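Local coordinates for alpha-1,4-endofucoidanase (Mariniflexile fucanivorans, PDB 6DLH), which cleaves alpha-1,4-fucosidic bonds within fucoidan chains as a retaining glycoside hydrolase of family GH107, and carries calcium ions on its catalytic and Ig-like parts, at residues 411-416 with 448-453; 455-460 with 478-483. All blocks are in the same frame, centred on the assembly; numbering follows the deposited sequence.

Contact 1 (411-416 with 448-453) joins the C-terminal part of helix 399-415, from the helix-rich N-terminal part of the enzyme, to the first putative Ig-like domain. Contact 2 (455-460 with 478-483) lies inside that domain. Their centres are 15 Å apart, and they follow one another along the chain. They meet where Asp-451 OD2 accepts a probable hydrogen bond from Gly-456 N at 2.8 Å. Beside it, Ile-457 CD1 packs against Trp-450 C at 3.7 Å. A calcium ion is bound by contact 1. Contact 2 begins next to this site, with the side chain of Ile-457 about 8 Å from the ion.

Contact 1: residues 411-416 with 448-453; sequences YLKEFQ and DFWDPE. With CA (calcium ion), chain I.
Lys-413 lies across Trp-450 at about a right angle. Its chain is extended to CD and then bent (chi3 82°). The bend lays Lys-413 CE over the indole face, 3.9 Å from the centroid of the five-membered ring of Trp-450, as a CH-pi contact. Lys-413 CG packs nearer the six-membered ring, 3.6 Å from Trp-450 CZ2. NZ is too far for more than a weak cation-pi attraction.

The same two residues share a hydrogen bond. Trp-450 NE1 donates to Lys-413 O at 3.2 Å. The acceptor lies close to the ring plane, while the donor is tilted from the carbonyl plane. With an alanine in place of Trp-450, Lys-413 O would probably lose this donor and the lysine chain its flat support.

Pro-452 packs against the helix backbone, and Glu-414 CG rests on Pro-452 O at 3.5 Å. One water donates to both Glu-414 O and Glu-453 OE2, linking the helix to the calcium site.

Asp-451 OD1 (2.7 Å) and Glu-453 OE1 (2.4 Å) bind the calcium ion. A water, Gly-419 O and Asp-502 OD2 are its other modelled ligands. Asp-451 OD1 also accepts from Glu-453 N in an Asx turn, which is consistent with holding the two ligands close.

Helix 399-415 rests on helix 361-372 through Tyr-411 and Leu-412. Trp-450 pairs through its backbone with Asn-422 of strand 422-423.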
# COMPACT_ATOMS: atom_id res chain seq x y z
N TYR A 411 6.77 -6.26 -27.42
CA TYR A 411 6.91 -5.19 -28.38
C TYR A 411 8.03 -4.22 -28.00
O TYR A 411 8.89 -3.92 -28.83
CB TYR A 411 5.58 -4.46 -28.58
CG TYR A 411 5.65 -3.39 -29.64
CD1 TYR A 411 6.13 -2.12 -29.33
CD2 TYR A 411 5.30 -3.65 -30.96
CE1 TYR A 411 6.24 -1.13 -30.29
CE2 TYR A 411 5.40 -2.67 -31.93
CZ TYR A 411 5.87 -1.41 -31.59
OH TYR A 411 5.96 -0.42 -32.53
N LEU A 412 8.02 -3.69 -26.77
CA LEU A 412 8.97 -2.65 -26.40
C LEU A 412 10.41 -3.21 -26.41
O LEU A 412 11.34 -2.49 -26.75
CB LEU A 412 8.61 -2.03 -25.04
CG LEU A 412 7.28 -1.27 -24.96
CD1 LEU A 412 6.99 -0.81 -23.54
CD2 LEU A 412 7.25 -0.08 -25.91
N LYS A 413 10.57 -4.48 -26.01
CA LYS A 413 11.88 -5.13 -26.01
C LYS A 413 12.50 -5.09 -27.41
O LYS A 413 13.69 -4.83 -27.55
CB LYS A 413 11.79 -6.56 -25.48
CG LYS A 413 11.69 -6.71 -23.97
CD LYS A 413 11.53 -8.15 -23.54
CE LYS A 413 12.85 -8.90 -23.46
NZ LYS A 413 12.65 -10.37 -23.50
N GLU A 414 11.67 -5.31 -28.43
CA GLU A 414 12.16 -5.35 -29.80
C GLU A 414 12.26 -3.95 -30.42
O GLU A 414 13.20 -3.70 -31.16
CB GLU A 414 11.29 -6.29 -30.65
CG GLU A 414 11.84 -6.49 -32.05
CD GLU A 414 11.09 -7.52 -32.87
OE1 GLU A 414 10.26 -8.25 -32.30
OE2 GLU A 414 11.35 -7.62 -34.09
N PHE A 415 11.31 -3.05 -30.10
CA PHE A 415 11.11 -1.87 -30.94
C PHE A 415 11.41 -0.54 -30.25
O PHE A 415 11.51 0.47 -30.95
CB PHE A 415 9.73 -1.91 -31.62
CG PHE A 415 9.53 -3.04 -32.59
CD1 PHE A 415 10.25 -3.11 -33.78
CD2 PHE A 415 8.62 -4.06 -32.33
CE1 PHE A 415 10.07 -4.15 -34.67
CE2 PHE A 415 8.43 -5.10 -33.23
CZ PHE A 415 9.15 -5.14 -34.40
N GLN A 416 11.56 -0.49 -28.92
CA GLN A 416 11.69 0.82 -28.29
C GLN A 416 13.06 1.46 -28.56
O GLN A 416 13.13 2.65 -28.81
CB GLN A 416 11.34 0.82 -26.80
CG GLN A 416 11.47 2.21 -26.18
CD GLN A 416 10.79 2.39 -24.84
OE1 GLN A 416 10.46 1.42 -24.15
NE2 GLN A 416 10.57 3.64 -24.45
N ASP A 448 18.12 -9.25 -17.60
CA ASP A 448 18.81 -8.03 -17.24
C ASP A 448 19.21 -7.24 -18.48
O ASP A 448 19.42 -6.03 -18.41
CB ASP A 448 20.06 -8.33 -16.40
CG ASP A 448 19.75 -8.99 -15.07
OD1 ASP A 448 19.23 -8.29 -14.19
OD2 ASP A 448 20.01 -10.19 -14.94
N PHE A 449 19.35 -7.93 -19.61
CA PHE A 449 19.75 -7.30 -20.86
C PHE A 449 19.46 -8.24 -22.01
O PHE A 449 19.35 -9.45 -21.82
CB PHE A 449 21.23 -6.89 -20.84
CG PHE A 449 22.19 -7.90 -20.24
CD1 PHE A 449 22.37 -9.15 -20.80
CD2 PHE A 449 22.92 -7.57 -19.10
CE1 PHE A 449 23.26 -10.06 -20.24
CE2 PHE A 449 23.81 -8.48 -18.55
CZ PHE A 449 23.98 -9.72 -19.11
N TRP A 450 19.33 -7.67 -23.21
CA TRP A 450 18.96 -8.44 -24.39
C TRP A 450 19.35 -7.67 -25.65
O TRP A 450 19.55 -6.46 -25.61
CB TRP A 450 17.47 -8.81 -24.38
CG TRP A 450 16.58 -7.61 -24.38
CD1 TRP A 450 16.12 -6.92 -25.47
CD2 TRP A 450 16.06 -6.93 -23.22
NE1 TRP A 450 15.34 -5.87 -25.06
CE2 TRP A 450 15.29 -5.84 -23.70
CE3 TRP A 450 16.17 -7.13 -21.84
CZ2 TRP A 450 14.64 -4.97 -22.83
CZ3 TRP A 450 15.52 -6.26 -20.98
CH2 TRP A 450 14.76 -5.20 -21.48
N ASP A 451 19.50 -8.42 -26.74
CA ASP A 451 19.67 -7.87 -28.07
C ASP A 451 18.28 -7.69 -28.69
O ASP A 451 17.57 -8.68 -28.91
CB ASP A 451 20.60 -8.76 -28.90
CG ASP A 451 20.41 -8.69 -30.41
OD1 ASP A 451 19.78 -7.73 -30.88
OD2 ASP A 451 20.88 -9.62 -31.10
N PRO A 452 17.84 -6.44 -28.96
CA PRO A 452 16.51 -6.19 -29.50
C PRO A 452 16.15 -7.07 -30.70
O PRO A 452 15.01 -7.51 -30.82
CB PRO A 452 16.57 -4.71 -29.89
CG PRO A 452 17.52 -4.12 -28.86
CD PRO A 452 18.58 -5.19 -28.69
N GLU A 453 17.14 -7.34 -31.56
CA GLU A 453 16.91 -8.05 -32.81
C GLU A 453 16.99 -9.56 -32.60
O GLU A 453 16.67 -10.33 -33.50
CB GLU A 453 17.87 -7.57 -33.90
CG GLU A 453 17.52 -6.21 -34.47
CD GLU A 453 17.85 -5.05 -33.54
OE1 GLU A 453 18.79 -5.19 -32.75
OE2 GLU A 453 17.15 -4.03 -33.59
CA CA I . 21.00 -5.73 -32.15
O HOH W 1 14.58 -4.27 -33.48
O HOH W 2 22.59 -7.63 -32.66

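Contact 2: residues 455-460 with 478-483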
# COMPACT_ATOMS: atom_id res chain seq x y z
N VAL A 455 19.52 -11.69 -32.02
CA VAL A 455 20.66 -12.48 -32.45
C VAL A 455 21.34 -13.02 -31.20
O VAL A 455 21.47 -14.24 -31.04
CB VAL A 455 21.63 -11.70 -33.36
CG1 VAL A 455 22.78 -12.58 -33.86
CG2 VAL A 455 20.92 -11.05 -34.55
N GLY A 456 21.74 -12.11 -30.30
CA GLY A 456 22.19 -12.49 -28.98
C GLY A 456 23.20 -11.49 -28.41
O GLY A 456 23.79 -10.71 -29.15
N ILE A 457 23.37 -11.56 -27.09
CA ILE A 457 24.40 -10.86 -26.34
C ILE A 457 25.71 -11.62 -26.51
O ILE A 457 25.80 -12.78 -26.13
CB ILE A 457 23.98 -10.79 -24.86
CG1 ILE A 457 22.69 -9.98 -24.65
CG2 ILE A 457 25.12 -10.31 -23.98
CD1 ILE A 457 22.85 -8.48 -24.85
N THR A 458 26.73 -10.95 -27.08
CA THR A 458 27.95 -11.63 -27.49
C THR A 458 29.05 -11.44 -26.44
O THR A 458 30.10 -12.07 -26.53
CB THR A 458 28.44 -11.17 -28.87
OG1 THR A 458 28.54 -9.74 -28.89
CG2 THR A 458 27.59 -11.68 -30.01
N GLY A 459 28.79 -10.58 -25.45
CA GLY A 459 29.75 -10.34 -24.39
C GLY A 459 29.18 -9.44 -23.30
O GLY A 459 28.28 -8.65 -23.55
N LEU A 460 29.70 -9.62 -22.08
CA LEU A 460 29.52 -8.67 -20.99
C LEU A 460 30.87 -8.44 -20.33
O LEU A 460 31.56 -9.40 -19.98
CB LEU A 460 28.50 -9.19 -19.97
CG LEU A 460 28.40 -8.35 -18.69
CD1 LEU A 460 27.56 -7.09 -18.92
CD2 LEU A 460 27.83 -9.15 -17.53
N GLY A 478 24.36 -17.46 -21.75
CA GLY A 478 23.40 -16.41 -21.46
C GLY A 478 23.43 -15.92 -20.01
O GLY A 478 22.72 -14.98 -19.66
N THR A 479 24.25 -16.57 -19.18
CA THR A 479 24.38 -16.17 -17.79
C THR A 479 25.82 -15.71 -17.51
O THR A 479 26.77 -16.46 -17.74
CB THR A 479 23.96 -17.29 -16.83
OG1 THR A 479 22.60 -17.59 -17.14
CG2 THR A 479 24.08 -16.90 -15.37
N TRP A 480 25.95 -14.47 -17.03
CA TRP A 480 27.21 -13.97 -16.51
C TRP A 480 27.13 -13.91 -14.99
O TRP A 480 26.05 -13.73 -14.43
CB TRP A 480 27.56 -12.61 -17.13
CG TRP A 480 28.08 -12.73 -18.53
CD1 TRP A 480 29.39 -12.69 -18.93
CD2 TRP A 480 27.31 -12.96 -19.73
NE1 TRP A 480 29.48 -12.86 -20.29
CE2 TRP A 480 28.22 -13.03 -20.80
CE3 TRP A 480 25.94 -13.11 -19.99
CZ2 TRP A 480 27.80 -13.24 -22.12
CZ3 TRP A 480 25.53 -13.32 -21.29
CH2 TRP A 480 26.45 -13.38 -22.34
N THR A 481 28.29 -14.10 -14.34
CA THR A 481 28.37 -14.13 -12.89
C THR A 481 29.46 -13.16 -12.43
O THR A 481 30.57 -13.17 -12.94
CB THR A 481 28.66 -15.54 -12.39
OG1 THR A 481 27.66 -16.38 -12.97
CG2 THR A 481 28.62 -15.67 -10.88
N LEU A 482 29.08 -12.31 -11.48
CA LEU A 482 29.99 -11.48 -10.71
C LEU A 482 30.26 -12.24 -9.42
O LEU A 482 29.34 -12.49 -8.64
CB LEU A 482 29.29 -10.15 -10.42
CG LEU A 482 29.42 -9.05 -11.47
CD1 LEU A 482 28.90 -9.49 -12.83
CD2 LEU A 482 28.71 -7.79 -11.00
N SER A 483 31.53 -12.62 -9.22
CA SER A 483 31.88 -13.41 -8.05
C SER A 483 33.30 -13.14 -7.58
O SER A 483 34.12 -12.57 -8.31
CB SER A 483 31.62 -14.90 -8.26
OG SER A 483 32.55 -15.46 -9.18
O HOH W 3 31.68 -12.03 -22.28
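The indole of Trp-480 is the one flat group here, and Leu-460 covers one of its faces. Leu-460 CB stands 3.7 Å from the centroid of the five-membered ring, only 6° off the ring normal, in a CH-pi contact. Ile-457 CG2 comes obliquely to the far end of the six-membered ring, 3.7 Å from CH2. Gly-459 CA approaches obliquely as well, nearest to CZ2.

The leucine and the tryptophan run side by side, pointing opposite ways. In Leu-460, CG is anti to the backbone N (chi1 172°), and the turn at chi2 (78°) brings CD2 to 3.5 Å from Trp-480 CB. The leucine therefore touches both the ring and its stem. Ile-457 has CG2 anti to its own N, which turns that methyl to the indole.

No direct hydrogen bond crosses the contact. A water does the polar work, accepting from Leu-460 N at 3.1 Å and from Trp-480 NE1 at 3.1 Å. It gives the indole N-H a partner and ties the ring to the opposite backbone.

A classic beta bulge, with Thr-458 and Gly-459 set against Gln-501, comes just before Leu-460. Phe-449 adds to the apolar cluster, touching Ile-457 and Leu-460. Trp-480 pairs through its backbone with Leu-443.

Strand 459-464 belongs to the sheet with 494-502 and 505-513. Strand 479-484 belongs to the sheet with 439-444 and 471-476. The tryptophan packed on the leucine joins these two sheets, consistent with the core of an Ig-like beta sandwich.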